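Local atomic coordinates of multi-copper Oxidase CueO (Ochrobactrum, PDB entry 6EVG), a protein that probably couples one-electron oxidation of phenolic substrates, including lignin model compounds, to reduction of dioxygen, as a laccase-like multicopper oxidase. Residues Tyr187-Phe198 with His491-Gly499; Ile224-Phe233 with Glu260-Glu268. All coordinates share one frame; numbering follows the deposited sequence.

Contact 1: Tyr187-Phe198 with His491-Gly499; sequences YEPDIMDLMHGF and HVLEHEDVG. With CU (copper (II) ion), chain B.
His-495 NE2 donates to Met-195 O (2.9 Å), while on the other side of the same imidazole ND1 binds the copper ion at 2.0 Å. Cys-490 and His-434 complete this site, which has the Cys-His-His ligand set of the type 1 copper centre of multicopper oxidases. The NE2 bond is bent, with an N-H...O angle of 147°, and the donor stands above the carbonyl plane; together with the metal it should fix how the ring is turned. Val-492 CG1 lies over the centre of one ring face and also touches Gly-197 CA. Beside the histidine, Glu-494 reaches across to the chain on both sides of helix 191-196. Its OE2 accepts from Tyr-187 OH (2.6 Å) through the anti lone pair, and OE1 takes Phe-198 N (2.9 Å) from above the carboxylate plane. The chain bends at chi2 (67°), which turns the carboxylate between these two donors; Asn-229 adds a further bond to OE2. The Leu-194 side chain runs roughly perpendicular to that of Glu-494, its CD2 meeting Glu-494 CG. Helices 191-196 and 493-497 meet nearly perpendicular, at 91°, with axes 7.9 Å apart. Farther out, Phe-198 presents a ring face to Tyr-187 CD1, and Asp-190 and Asp-193 form a capping box at the start of helix 191-196. Asp-193 OD2 also has a salt bridge to Arg-179. One water donates both to Tyr-187 OH and to Asp-497 OD2, at 2.9 Å from the latter.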
loop_
_atom_site.group_PDB
_atom_site.type_symbol
_atom_site.label_atom_id
_atom_site.label_comp_id
_atom_site.label_asym_id
_atom_site.label_seq_id
_atom_site.Cartn_x
_atom_site.Cartn_y
_atom_site.Cartn_z
ATOM N N TYR A 187 -4.959 19.619 -0.224
ATOM C CA TYR A 187 -3.618 19.166 -0.611
ATOM C C TYR A 187 -2.884 20.289 -1.289
ATOM O O TYR A 187 -3.086 20.549 -2.459
ATOM C CB TYR A 187 -3.665 17.925 -1.503
ATOM C CG TYR A 187 -2.283 17.417 -1.903
ATOM C CD1 TYR A 187 -1.434 16.833 -0.984
ATOM C CD2 TYR A 187 -1.773 17.620 -3.184
ATOM C CE1 TYR A 187 -0.143 16.457 -1.316
ATOM C CE2 TYR A 187 -0.516 17.264 -3.533
ATOM C CZ TYR A 187 0.327 16.686 -2.603
ATOM O OH TYR A 187 1.630 16.386 -2.952
ATOM N N GLU A 188 -2.103 21.035 -0.491
ATOM C CA GLU A 188 -1.428 22.225 -0.942
ATOM C C GLU A 188 0.044 22.139 -0.537
ATOM O O GLU A 188 0.517 22.843 0.409
ATOM C CB GLU A 188 -2.085 23.478 -0.334
ATOM C CG GLU A 188 -3.545 23.586 -0.665
ATOM C CD GLU A 188 -3.823 23.887 -2.107
ATOM O OE1 GLU A 188 -3.020 24.603 -2.713
ATOM O OE2 GLU A 188 -4.906 23.427 -2.622
ATOM N N PRO A 189 0.816 21.271 -1.184
ATOM C CA PRO A 189 2.189 21.060 -0.718
ATOM C C PRO A 189 3.074 22.276 -1.027
ATOM O O PRO A 189 2.963 22.894 -2.052
ATOM C CB PRO A 189 2.655 19.882 -1.556
ATOM C CG PRO A 189 1.815 19.952 -2.811
ATOM C CD PRO A 189 0.494 20.399 -2.305
ATOM N N ASP A 190 3.969 22.560 -0.093
ATOM C CA ASP A 190 4.992 23.560 -0.294
ATOM C C ASP A 190 6.306 22.868 -0.615
ATOM O O ASP A 190 6.391 21.665 -0.795
ATOM C CB ASP A 190 5.055 24.492 0.892
ATOM C CG ASP A 190 5.506 23.866 2.166
ATOM O OD1 ASP A 190 6.210 22.816 2.170
ATOM O OD2 ASP A 190 5.169 24.481 3.239
ATOM N N ILE A 191 7.370 23.686 -0.792
ATOM C CA ILE A 191 8.631 23.114 -1.280
ATOM C C ILE A 191 9.199 22.105 -0.288
ATOM O O ILE A 191 9.788 21.074 -0.710
ATOM C CB ILE A 191 9.658 24.186 -1.663
ATOM C CG1 ILE A 191 10.835 23.540 -2.507
ATOM C CG2 ILE A 191 10.090 25.075 -0.514
ATOM C CD1 ILE A 191 11.592 24.453 -3.463
ATOM N N MET A 192 9.044 22.343 1.000
ATOM C CA MET A 192 9.474 21.366 1.990
ATOM C C MET A 192 8.694 20.072 1.897
ATOM O O MET A 192 9.261 19.002 2.102
ATOM C CB MET A 192 9.415 21.959 3.409
ATOM C CG MET A 192 10.586 22.915 3.659
ATOM S SD MET A 192 12.216 22.140 3.745
ATOM C CE MET A 192 12.284 21.464 5.403
ATOM N N ASP A 193 7.401 20.154 1.609
ATOM C CA ASP A 193 6.568 18.935 1.394
ATOM C C ASP A 193 7.039 18.173 0.186
ATOM O O ASP A 193 7.070 16.935 0.198
ATOM C CB ASP A 193 5.100 19.282 1.232
ATOM C CG ASP A 193 4.499 19.950 2.436
ATOM O OD1 ASP A 193 4.820 19.556 3.599
ATOM O OD2 ASP A 193 3.636 20.847 2.245
ATOM N N LEU A 194 7.401 18.883 -0.875
ATOM C CA LEU A 194 7.872 18.160 -2.079
ATOM C C LEU A 194 9.212 17.485 -1.772
ATOM O O LEU A 194 9.486 16.374 -2.240
ATOM C CB LEU A 194 8.002 19.080 -3.289
ATOM C CG LEU A 194 6.720 19.645 -3.802
ATOM C CD1 LEU A 194 6.980 20.570 -5.010
ATOM C CD2 LEU A 194 5.670 18.555 -4.137
ATOM N N MET A 195 10.089 18.170 -1.000
ATOM C CA MET A 195 11.407 17.600 -0.699
ATOM C C MET A 195 11.327 16.458 0.299
ATOM O O MET A 195 12.052 15.447 0.154
ATOM C CB MET A 195 12.353 18.644 -0.213
ATOM C CG MET A 195 12.745 19.639 -1.309
ATOM S SD MET A 195 13.890 20.914 -0.867
ATOM C CE MET A 195 15.326 19.903 -0.639
ATOM N N HIS A 196 10.466 16.543 1.289
ATOM C CA HIS A 196 10.488 15.600 2.445
ATOM C C HIS A 196 9.284 14.684 2.516
ATOM O O HIS A 196 9.295 13.785 3.345
ATOM C CB HIS A 196 10.691 16.360 3.772
ATOM C CG HIS A 196 11.999 17.105 3.800
ATOM N ND1 HIS A 196 13.224 16.473 3.860
ATOM C CD2 HIS A 196 12.274 18.412 3.638
ATOM C CE1 HIS A 196 14.198 17.377 3.820
ATOM N NE2 HIS A 196 13.643 18.571 3.711
ATOM N N GLY A 197 8.285 14.934 1.673
ATOM C CA GLY A 197 6.997 14.238 1.758
ATOM C C GLY A 197 5.983 15.051 2.529
ATOM O O GLY A 197 6.325 15.768 3.469
ATOM N N PHE A 198 4.724 14.915 2.135
ATOM C CA PHE A 198 3.607 15.637 2.719
ATOM C C PHE A 198 3.060 14.835 3.880
ATOM O O PHE A 198 2.550 13.726 3.680
ATOM C CB PHE A 198 2.531 15.835 1.667
ATOM C CG PHE A 198 1.292 16.567 2.084
ATOM C CD1 PHE A 198 1.225 17.954 2.000
ATOM C CD2 PHE A 198 0.201 15.910 2.579
ATOM C CE1 PHE A 198 0.050 18.650 2.290
ATOM C CE2 PHE A 198 -0.970 16.590 2.900
ATOM C CZ PHE A 198 -1.034 17.941 2.776
ATOM N N HIS A 491 7.441 5.386 -3.066
ATOM C CA HIS A 491 6.045 5.510 -2.707
ATOM C C HIS A 491 5.719 6.689 -1.766
ATOM O O HIS A 491 4.573 6.794 -1.336
ATOM C CB HIS A 491 5.462 4.166 -2.189
ATOM C CG HIS A 491 4.067 3.867 -2.642
ATOM N ND1 HIS A 491 2.944 4.515 -2.216
ATOM C CD2 HIS A 491 3.647 2.972 -3.587
ATOM C CE1 HIS A 491 1.877 4.019 -2.897
ATOM N NE2 HIS A 491 2.284 3.066 -3.713
ATOM N N VAL A 492 6.709 7.582 -1.521
ATOM C CA VAL A 492 6.395 8.920 -1.049
ATOM C C VAL A 492 5.877 9.666 -2.270
ATOM O O VAL A 492 6.603 9.861 -3.219
ATOM C CB VAL A 492 7.634 9.613 -0.412
ATOM C CG1 VAL A 492 7.367 11.073 -0.158
ATOM C CG2 VAL A 492 7.983 8.925 0.878
ATOM N N LEU A 493 4.596 9.990 -2.252
ATOM C CA LEU A 493 3.956 10.380 -3.511
ATOM C C LEU A 493 4.522 11.681 -4.054
ATOM O O LEU A 493 4.584 11.873 -5.296
ATOM C CB LEU A 493 2.451 10.452 -3.327
ATOM C CG LEU A 493 1.808 9.140 -2.874
ATOM C CD1 LEU A 493 0.295 9.318 -2.834
ATOM C CD2 LEU A 493 2.187 7.994 -3.793
ATOM N N GLU A 494 4.940 12.599 -3.186
ATOM C CA GLU A 494 5.613 13.813 -3.641
ATOM C C GLU A 494 6.896 13.492 -4.411
ATOM O O GLU A 494 7.201 14.128 -5.444
ATOM C CB GLU A 494 5.923 14.713 -2.455
ATOM C CG GLU A 494 4.703 15.347 -1.843
ATOM C CD GLU A 494 3.736 14.385 -1.168
ATOM O OE1 GLU A 494 4.221 13.508 -0.401
ATOM O OE2 GLU A 494 2.513 14.548 -1.373
ATOM N N HIS A 495 7.644 12.499 -3.939
ATOM C CA HIS A 495 8.938 12.132 -4.566
ATOM C C HIS A 495 8.653 11.535 -5.940
ATOM O O HIS A 495 9.346 11.861 -6.911
ATOM C CB HIS A 495 9.710 11.159 -3.697
ATOM C CG HIS A 495 10.216 11.766 -2.447
ATOM N ND1 HIS A 495 10.851 10.949 -1.524
ATOM C CD2 HIS A 495 10.219 13.042 -1.982
ATOM C CE1 HIS A 495 11.251 11.770 -0.557
ATOM N NE2 HIS A 495 10.862 13.021 -0.791
ATOM N N GLU A 496 7.695 10.613 -6.022
ATOM C CA GLU A 496 7.319 10.048 -7.315
ATOM C C GLU A 496 6.900 11.185 -8.306
ATOM O O GLU A 496 7.306 11.187 -9.457
ATOM C CB GLU A 496 6.132 9.112 -7.043
ATOM C CG GLU A 496 5.570 8.404 -8.208
ATOM C CD GLU A 496 4.233 7.752 -7.820
ATOM O OE1 GLU A 496 4.115 7.117 -6.799
ATOM O OE2 GLU A 496 3.406 7.992 -8.542
ATOM N N ASP A 497 6.089 12.134 -7.823
ATOM C CA ASP A 497 5.567 13.201 -8.682
ATOM C C ASP A 497 6.685 14.135 -9.186
ATOM O O ASP A 497 6.537 14.681 -10.274
ATOM C CB ASP A 497 4.501 14.032 -7.988
ATOM C CG ASP A 497 3.110 13.393 -7.905
ATOM O OD1 ASP A 497 2.833 12.447 -8.692
ATOM O OD2 ASP A 497 2.290 13.922 -7.131
ATOM N N VAL A 498 7.791 14.286 -8.460
ATOM C CA VAL A 498 8.897 15.112 -8.923
ATOM C C VAL A 498 9.987 14.290 -9.586
ATOM O O VAL A 498 11.074 14.844 -9.928
ATOM C CB VAL A 498 9.444 16.022 -7.807
ATOM C CG1 VAL A 498 8.422 16.979 -7.308
ATOM C CG2 VAL A 498 10.127 15.217 -6.666
ATOM N N GLY A 499 9.749 13.017 -9.894
ATOM C CA GLY A 499 10.648 12.259 -10.739
ATOM C C GLY A 499 11.322 11.020 -10.214
ATOM O O GLY A 499 12.057 10.374 -10.959
HETATM CU CU CU B . 11.228 8.987 -1.606
HETATM O O HOH W 1 2.908 16.268 -5.565
#

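Contact 2: Ile224-Phe233 with Glu260-Glu268; sequences ILNGANARNF and ERLTISPGE. With EDO (1,2-ethanediol), chain D.
The Asn-226 side chain runs alongside the Pro-266 ring, both headed in one direction, with Asn-226 ND2 3.5 Å from Pro-266 CD. With CG anti to the backbone N (chi1 178°), the amide extends between the two segments and ND2 spends both hydrogens: one goes to Arg-231 O, almost straight and in the amide plane, the other to Ile-264 O at 2.9 Å. Phe-233 N reaches that same Ile-264 oxygen from the opposite face of its carbonyl plane. OD1 accepts from Ala-228 N, closing an Asx turn. The Pro-266 ring is inserted against the loop that follows strand 219-226, CB near Ala-228 O and CG near Arg-231 O. The Asn-232 side chain lies across this ring, Asn-232 OD1 3.3 Å from Pro-266 CD; its strongest polar partner is Asp-290, outside the two segments. Phe-233 and Ile-264 form an antiparallel hydrogen-bonded pair joining strands 233-237 and 262-264, the latter an edge strand of one sheet in this cupredoxin-like domain; strand 219-226 belongs to another sheet. The type II turn Ser-265 to Glu-268 carries Gly-267 N to Asn-226 O (2.9 Å), and Glu-268 OE1 takes both Ser-265 N and OG. An alanine in place of Asn-226 is likely to leave Arg-231 O without this donor, reduce Ile-264 O to its bond from Phe-233, and free the Ala-228 turn to shift. Ile-224 lies athwart Ile-264, its CG2 pressed tightly on Ile-264 CD1 at 3.3 Å.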
loop_
_atom_site.group_PDB
_atom_site.type_symbol
_atom_site.label_atom_id
_atom_site.label_comp_id
_atom_site.label_asym_id
_atom_site.label_seq_id
_atom_site.Cartn_x
_atom_site.Cartn_y
_atom_site.Cartn_z
ATOM N N ILE A 224 -3.697 -4.488 7.648
ATOM C CA ILE A 224 -3.249 -3.110 7.813
ATOM C C ILE A 224 -2.545 -2.654 6.516
ATOM O O ILE A 224 -1.632 -3.292 6.041
ATOM C CB ILE A 224 -2.291 -2.963 8.993
ATOM C CG1 ILE A 224 -2.936 -3.553 10.295
ATOM C CG2 ILE A 224 -1.948 -1.483 9.184
ATOM C CD1 ILE A 224 -2.006 -3.519 11.510
ATOM N N LEU A 225 -3.034 -1.524 6.003
ATOM C CA LEU A 225 -2.439 -0.841 4.843
ATOM C C LEU A 225 -2.019 0.578 5.296
ATOM O O LEU A 225 -2.803 1.290 5.929
ATOM C CB LEU A 225 -3.483 -0.703 3.728
ATOM C CG LEU A 225 -3.116 0.283 2.599
ATOM C CD1 LEU A 225 -1.943 -0.156 1.748
ATOM C CD2 LEU A 225 -4.346 0.480 1.719
ATOM N N ASN A 226 -0.790 0.997 4.911
ATOM C CA ASN A 226 -0.448 2.415 4.999
ATOM C C ASN A 226 -0.816 3.076 3.672
ATOM O O ASN A 226 -0.185 2.813 2.651
ATOM C CB ASN A 226 1.042 2.579 5.312
ATOM C CG ASN A 226 1.427 4.027 5.363
ATOM O OD1 ASN A 226 0.734 4.912 4.911
ATOM N ND2 ASN A 226 2.614 4.289 5.977
ATOM N N GLY A 227 -1.890 3.880 3.721
ATOM C CA GLY A 227 -2.346 4.586 2.551
ATOM C C GLY A 227 -1.993 6.088 2.521
ATOM O O GLY A 227 -2.608 6.836 1.740
ATOM N N ALA A 228 -1.046 6.496 3.356
ATOM C CA ALA A 228 -0.681 7.907 3.452
ATOM C C ALA A 228 0.237 8.325 2.275
ATOM O O ALA A 228 0.837 7.483 1.610
ATOM C CB ALA A 228 0.074 8.158 4.746
ATOM N N ASN A 229 0.334 9.652 2.069
ATOM C CA ASN A 229 1.257 10.155 1.057
ATOM C C ASN A 229 2.702 9.836 1.353
ATOM O O ASN A 229 3.495 9.631 0.442
ATOM C CB ASN A 229 1.099 11.675 0.896
ATOM C CG ASN A 229 -0.095 12.065 0.058
ATOM O OD1 ASN A 229 -1.202 11.549 0.229
ATOM N ND2 ASN A 229 0.131 13.012 -0.879
ATOM N N ALA A 230 3.051 9.899 2.641
ATOM C CA ALA A 230 4.486 9.925 3.023
ATOM C C ALA A 230 4.781 9.359 4.397
ATOM O O ALA A 230 5.845 8.771 4.590
ATOM C CB ALA A 230 5.053 11.329 2.930
ATOM N N ARG A 231 3.905 9.588 5.364
ATOM C CA ARG A 231 4.141 9.205 6.748
ATOM C C ARG A 231 4.387 7.711 6.856
ATOM O O ARG A 231 3.606 6.914 6.306
ATOM C CB ARG A 231 2.939 9.565 7.587
ATOM C CG ARG A 231 3.036 9.204 9.055
ATOM C CD ARG A 231 1.882 9.725 9.879
ATOM N NE ARG A 231 1.870 11.163 10.017
ATOM C CZ ARG A 231 2.460 11.853 10.999
ATOM N NH1 ARG A 231 3.146 11.209 11.941
ATOM N NH2 ARG A 231 2.353 13.159 11.055
ATOM N N ASN A 232 5.388 7.307 7.645
ATOM C CA ASN A 232 5.573 5.929 8.078
ATOM C C ASN A 232 4.882 5.757 9.424
ATOM O O ASN A 232 4.950 6.638 10.305
ATOM C CB ASN A 232 7.029 5.577 8.230
ATOM C CG ASN A 232 7.789 5.725 6.938
ATOM O OD1 ASN A 232 7.353 5.232 5.900
ATOM N ND2 ASN A 232 8.943 6.407 6.985
ATOM N N PHE A 233 4.183 4.625 9.601
ATOM C CA PHE A 233 3.583 4.298 10.871
ATOM C C PHE A 233 4.437 3.267 11.570
ATOM O O PHE A 233 5.041 2.407 10.937
ATOM C CB PHE A 233 2.136 3.791 10.686
ATOM C CG PHE A 233 1.213 4.854 10.195
ATOM C CD1 PHE A 233 0.631 5.764 11.024
ATOM C CD2 PHE A 233 0.940 4.974 8.817
ATOM C CE1 PHE A 233 -0.209 6.760 10.572
ATOM C CE2 PHE A 233 0.147 6.003 8.348
ATOM C CZ PHE A 233 -0.442 6.880 9.209
ATOM N N GLU A 260 6.298 -6.558 18.848
ATOM C CA GLU A 260 5.686 -5.594 19.775
ATOM C C GLU A 260 5.375 -4.265 19.137
ATOM O O GLU A 260 4.531 -3.514 19.672
ATOM C CB GLU A 260 6.557 -5.440 21.015
ATOM C CG GLU A 260 6.798 -6.733 21.768
ATOM C CD GLU A 260 7.617 -6.462 23.022
ATOM O OE1 GLU A 260 8.883 -6.415 22.909
ATOM O OE2 GLU A 260 6.987 -6.231 24.055
ATOM N N ARG A 261 6.060 -3.931 18.036
ATOM C CA ARG A 261 5.803 -2.676 17.317
ATOM C C ARG A 261 6.124 -2.997 15.849
ATOM O O ARG A 261 7.042 -3.747 15.578
ATOM C CB ARG A 261 6.620 -1.507 17.846
ATOM C CG ARG A 261 6.185 -0.175 17.201
ATOM C CD ARG A 261 6.926 0.974 17.706
ATOM N NE ARG A 261 6.658 1.300 19.111
ATOM C CZ ARG A 261 5.878 2.308 19.525
ATOM N NH1 ARG A 261 5.077 2.949 18.682
ATOM N NH2 ARG A 261 5.891 2.675 20.799
ATOM N N LEU A 262 5.290 -2.527 14.948
ATOM C CA LEU A 262 5.350 -2.873 13.520
ATOM C C LEU A 262 5.464 -1.624 12.646
ATOM O O LEU A 262 4.634 -0.746 12.723
ATOM C CB LEU A 262 4.089 -3.643 13.157
ATOM C CG LEU A 262 3.905 -3.965 11.650
ATOM C CD1 LEU A 262 4.992 -4.923 11.163
ATOM C CD2 LEU A 262 2.547 -4.612 11.470
ATOM N N THR A 263 6.539 -1.550 11.847
ATOM C CA THR A 263 6.682 -0.426 10.906
ATOM C C THR A 263 5.953 -0.732 9.602
ATOM O O THR A 263 6.141 -1.840 9.051
ATOM C CB THR A 263 8.150 -0.108 10.635
ATOM O OG1 THR A 263 8.740 0.357 11.875
ATOM C CG2 THR A 263 8.344 0.911 9.543
ATOM N N ILE A 264 5.180 0.213 9.103
ATOM C CA ILE A 264 4.480 0.092 7.831
ATOM C C ILE A 264 4.673 1.383 7.081
ATOM O O ILE A 264 4.253 2.453 7.529
ATOM C CB ILE A 264 2.987 -0.241 8.009
ATOM C CG1 ILE A 264 2.711 -1.294 9.071
ATOM C CG2 ILE A 264 2.369 -0.644 6.683
ATOM C CD1 ILE A 264 1.349 -1.526 9.431
ATOM N N SER A 265 5.307 1.292 5.890
ATOM C CA SER A 265 5.528 2.463 5.042
ATOM C C SER A 265 4.455 2.527 3.955
ATOM O O SER A 265 3.753 1.518 3.720
ATOM C CB SER A 265 6.964 2.425 4.461
ATOM O OG SER A 265 7.160 1.405 3.523
ATOM N N PRO A 266 4.330 3.672 3.280
ATOM C CA PRO A 266 3.264 3.812 2.274
ATOM C C PRO A 266 3.299 2.718 1.226
ATOM O O PRO A 266 4.331 2.495 0.588
ATOM C CB PRO A 266 3.525 5.207 1.697
ATOM C CG PRO A 266 4.111 5.968 2.876
ATOM C CD PRO A 266 5.007 4.952 3.539
ATOM N N GLY A 267 2.134 2.099 1.026
ATOM C CA GLY A 267 2.010 1.018 0.070
ATOM C C GLY A 267 2.183 -0.369 0.593
ATOM O O GLY A 267 1.739 -1.329 -0.069
ATOM N N GLU A 268 2.804 -0.528 1.762
ATOM C CA GLU A 268 2.945 -1.827 2.384
ATOM C C GLU A 268 1.662 -2.258 3.056
ATOM O O GLU A 268 0.876 -1.448 3.551
ATOM C CB GLU A 268 4.069 -1.827 3.440
ATOM C CG GLU A 268 5.478 -1.641 2.919
ATOM C CD GLU A 268 6.472 -1.938 4.059
ATOM O OE1 GLU A 268 6.720 -1.009 4.863
ATOM O OE2 GLU A 268 6.941 -3.103 4.122
HETATM C C1 EDO D . 10.403 -3.790 5.206
HETATM O O1 EDO D . 9.693 -2.883 4.367
HETATM C C2 EDO D . 11.875 -3.453 5.184
HETATM O O2 EDO D . 12.165 -2.177 5.780
#

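After the N-terminal domain and strand 170-178, already part of a middle-domain sheet, the chain passes through helix 191-196 of contact 1 and returns to that domain's sheets. There contact 2 closes a short loop, 224-233 meeting 260-268 after 26 intervening residues, many of them in strands. Only after 292 residues from its first segment does contact 1 close, when helix 493-497 returns near the C terminus, so contact 2 is nested inside that much longer loop. Contact 2 joins two sheets within one domain; contact 1 ties the chain after strand 170-178 to the copper-binding C-terminal domain. Their centres lie about 17 Å apart, yet they touch: Asn-229 O probably accepts from Leu-493 N at 2.9 Å, and His-491 CB packs on Pro-266 O.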